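Local atomic coordinates of polycomb protein Pcl (Drosophila melanogaster, PDB entry 5OQD), a protein that helps establish Polycomb repression of homeotic genes in the early embryo, as a DNA- and chromatin-binding component of the Esc/E(z) histone H3 methyltransferase complex. Residues V95-L100 against G177-P182. Numbering follows the deposited sequence.
Sequences VLHIAL and GPPHIP
Helix 92-104 of the winged-helix domain meets the extended, proline-rich chain that follows strand 170-173, the two backbones approaching most closely at His97 and Pro179, whose CA atoms are 5.5 Å apart. His97 carries the contact. With its CG anti to the backbone N (chi1 -163°), the imidazole reaches out from the helix and turns one face to Pro179, whose CA sits over the ring centre, 3.4 Å from the centroid and almost exactly on the ring normal, as a CH-pi contact. The same ring uses its edge for a nearly straight hydrogen bond (171° at the hydrogen): NE2 donates to Gly177 O at 3.1 Å, and the acceptor lies in the imidazole plane, although the donor stands above the carbonyl plane. With an alanine here, Gly177 O would probably lose this donor and a gap would open beside Pro179. His180 meets His97 rim to rim, the ring planes 76° apart. Leu96 of the same helix packs against Leu147 and Leu151 of helix 140-153, and Leu100 touches Ile118 of helix 114-125, while His97 meets the loop. Beside the imidazole, the Pro179 ring also leans on Ile98, its CG 3.8 Å from Ile98 CG1.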
loop_
_atom_site.group_PDB
_atom_site.type_symbol
_atom_site.label_atom_id
_atom_site.label_comp_id
_atom_site.label_asym_id
_atom_site.label_seq_id
_atom_site.Cartn_x
_atom_site.Cartn_y
_atom_site.Cartn_z
ATOM N N VAL B 95 6.817 0.373 -0.989
ATOM C CA VAL B 95 7.457 -0.132 0.219
ATOM C C VAL B 95 7.958 1.016 1.094
ATOM O O VAL B 95 7.772 1.009 2.312
ATOM C CB VAL B 95 8.634 -1.063 -0.125
ATOM C CG1 VAL B 95 9.412 -1.430 1.130
ATOM C CG2 VAL B 95 8.133 -2.307 -0.837
ATOM N N LEU B 96 8.583 2.002 0.458
ATOM C CA LEU B 96 9.121 3.157 1.168
ATOM C C LEU B 96 8.018 4.009 1.786
ATOM O O LEU B 96 8.150 4.481 2.915
ATOM C CB LEU B 96 9.973 4.009 0.226
ATOM C CG LEU B 96 11.326 3.421 -0.176
ATOM C CD1 LEU B 96 11.965 4.240 -1.288
ATOM C CD2 LEU B 96 12.248 3.339 1.030
ATOM N N HIS B 97 6.933 4.207 1.042
ATOM C CA HIS B 97 5.808 4.989 1.542
ATOM C C HIS B 97 5.143 4.265 2.709
ATOM O O HIS B 97 4.771 4.890 3.699
ATOM C CB HIS B 97 4.791 5.262 0.428
ATOM C CG HIS B 97 3.841 6.376 0.739
ATOM N ND1 HIS B 97 3.480 7.327 -0.191
ATOM C CD2 HIS B 97 3.179 6.693 1.877
ATOM C CE1 HIS B 97 2.639 8.184 0.362
ATOM N NE2 HIS B 97 2.440 7.821 1.616
ATOM N N ILE B 98 4.999 2.949 2.584
ATOM C CA ILE B 98 4.464 2.124 3.664
ATOM C C ILE B 98 5.355 2.216 4.899
ATOM O O ILE B 98 4.868 2.347 6.023
ATOM C CB ILE B 98 4.327 0.648 3.233
ATOM C CG1 ILE B 98 3.124 0.471 2.305
ATOM C CG2 ILE B 98 4.182 -0.262 4.446
ATOM C CD1 ILE B 98 2.986 -0.933 1.750
ATOM N N ALA B 99 6.665 2.161 4.677
ATOM C CA ALA B 99 7.635 2.237 5.763
ATOM C C ALA B 99 7.534 3.561 6.513
ATOM O O ALA B 99 7.436 3.583 7.739
ATOM C CB ALA B 99 9.046 2.039 5.226
ATOM N N LEU B 100 7.551 4.662 5.769
ATOM C CA LEU B 100 7.512 5.993 6.365
ATOM C C LEU B 100 6.162 6.302 7.009
ATOM O O LEU B 100 6.084 7.091 7.951
ATOM C CB LEU B 100 7.840 7.052 5.311
ATOM C CG LEU B 100 9.275 7.037 4.777
ATOM C CD1 LEU B 100 9.442 8.032 3.642
ATOM C CD2 LEU B 100 10.260 7.333 5.895
ATOM N N GLY B 177 -0.509 12.117 3.824
ATOM C CA GLY B 177 -1.259 11.019 3.238
ATOM C C GLY B 177 -0.618 9.643 3.256
ATOM O O GLY B 177 0.595 9.515 3.407
ATOM N N PRO B 178 -1.450 8.601 3.103
ATOM C CA PRO B 178 -1.068 7.189 2.998
ATOM C C PRO B 178 -0.514 6.867 1.608
ATOM O O PRO B 178 -0.552 7.740 0.742
ATOM C CB PRO B 178 -2.390 6.459 3.258
ATOM C CG PRO B 178 -3.418 7.387 2.749
ATOM C CD PRO B 178 -2.914 8.769 3.072
ATOM N N PRO B 179 0.014 5.644 1.403
ATOM C CA PRO B 179 0.526 5.250 0.084
ATOM C C PRO B 179 -0.464 5.475 -1.057
ATOM O O PRO B 179 -1.655 5.200 -0.914
ATOM C CB PRO B 179 0.810 3.758 0.259
ATOM C CG PRO B 179 1.180 3.630 1.687
ATOM C CD PRO B 179 0.325 4.629 2.427
ATOM N N HIS B 180 0.038 6.010 -2.162
ATOM C CA HIS B 180 -0.792 6.159 -3.331
ATOM C C HIS B 180 -1.095 4.758 -3.818
ATOM O O HIS B 180 -0.203 3.918 -3.938
ATOM C CB HIS B 180 -0.062 6.952 -4.415
ATOM C CG HIS B 180 0.206 8.377 -4.045
ATOM N ND1 HIS B 180 1.288 8.756 -3.279
ATOM C CD2 HIS B 180 -0.466 9.516 -4.335
ATOM C CE1 HIS B 180 1.272 10.067 -3.112
ATOM N NE2 HIS B 180 0.216 10.552 -3.744
ATOM N N ILE B 181 -2.363 4.513 -4.106
ATOM C CA ILE B 181 -2.791 3.254 -4.704
ATOM C C ILE B 181 -3.761 3.511 -5.854
ATOM O O ILE B 181 -4.721 4.264 -5.701
ATOM C CB ILE B 181 -3.454 2.336 -3.656
ATOM C CG1 ILE B 181 -2.487 2.085 -2.498
ATOM C CG2 ILE B 181 -3.899 1.022 -4.282
ATOM C CD1 ILE B 181 -3.005 1.121 -1.464
ATOM N N PRO B 182 -3.502 2.896 -7.019
ATOM C CA PRO B 182 -4.368 3.087 -8.187
ATOM C C PRO B 182 -5.779 2.555 -7.958
ATOM O O PRO B 182 -5.953 1.441 -7.466
ATOM C CB PRO B 182 -3.655 2.293 -9.288
ATOM C CG PRO B 182 -2.829 1.291 -8.559
ATOM C CD PRO B 182 -2.380 1.987 -7.310
#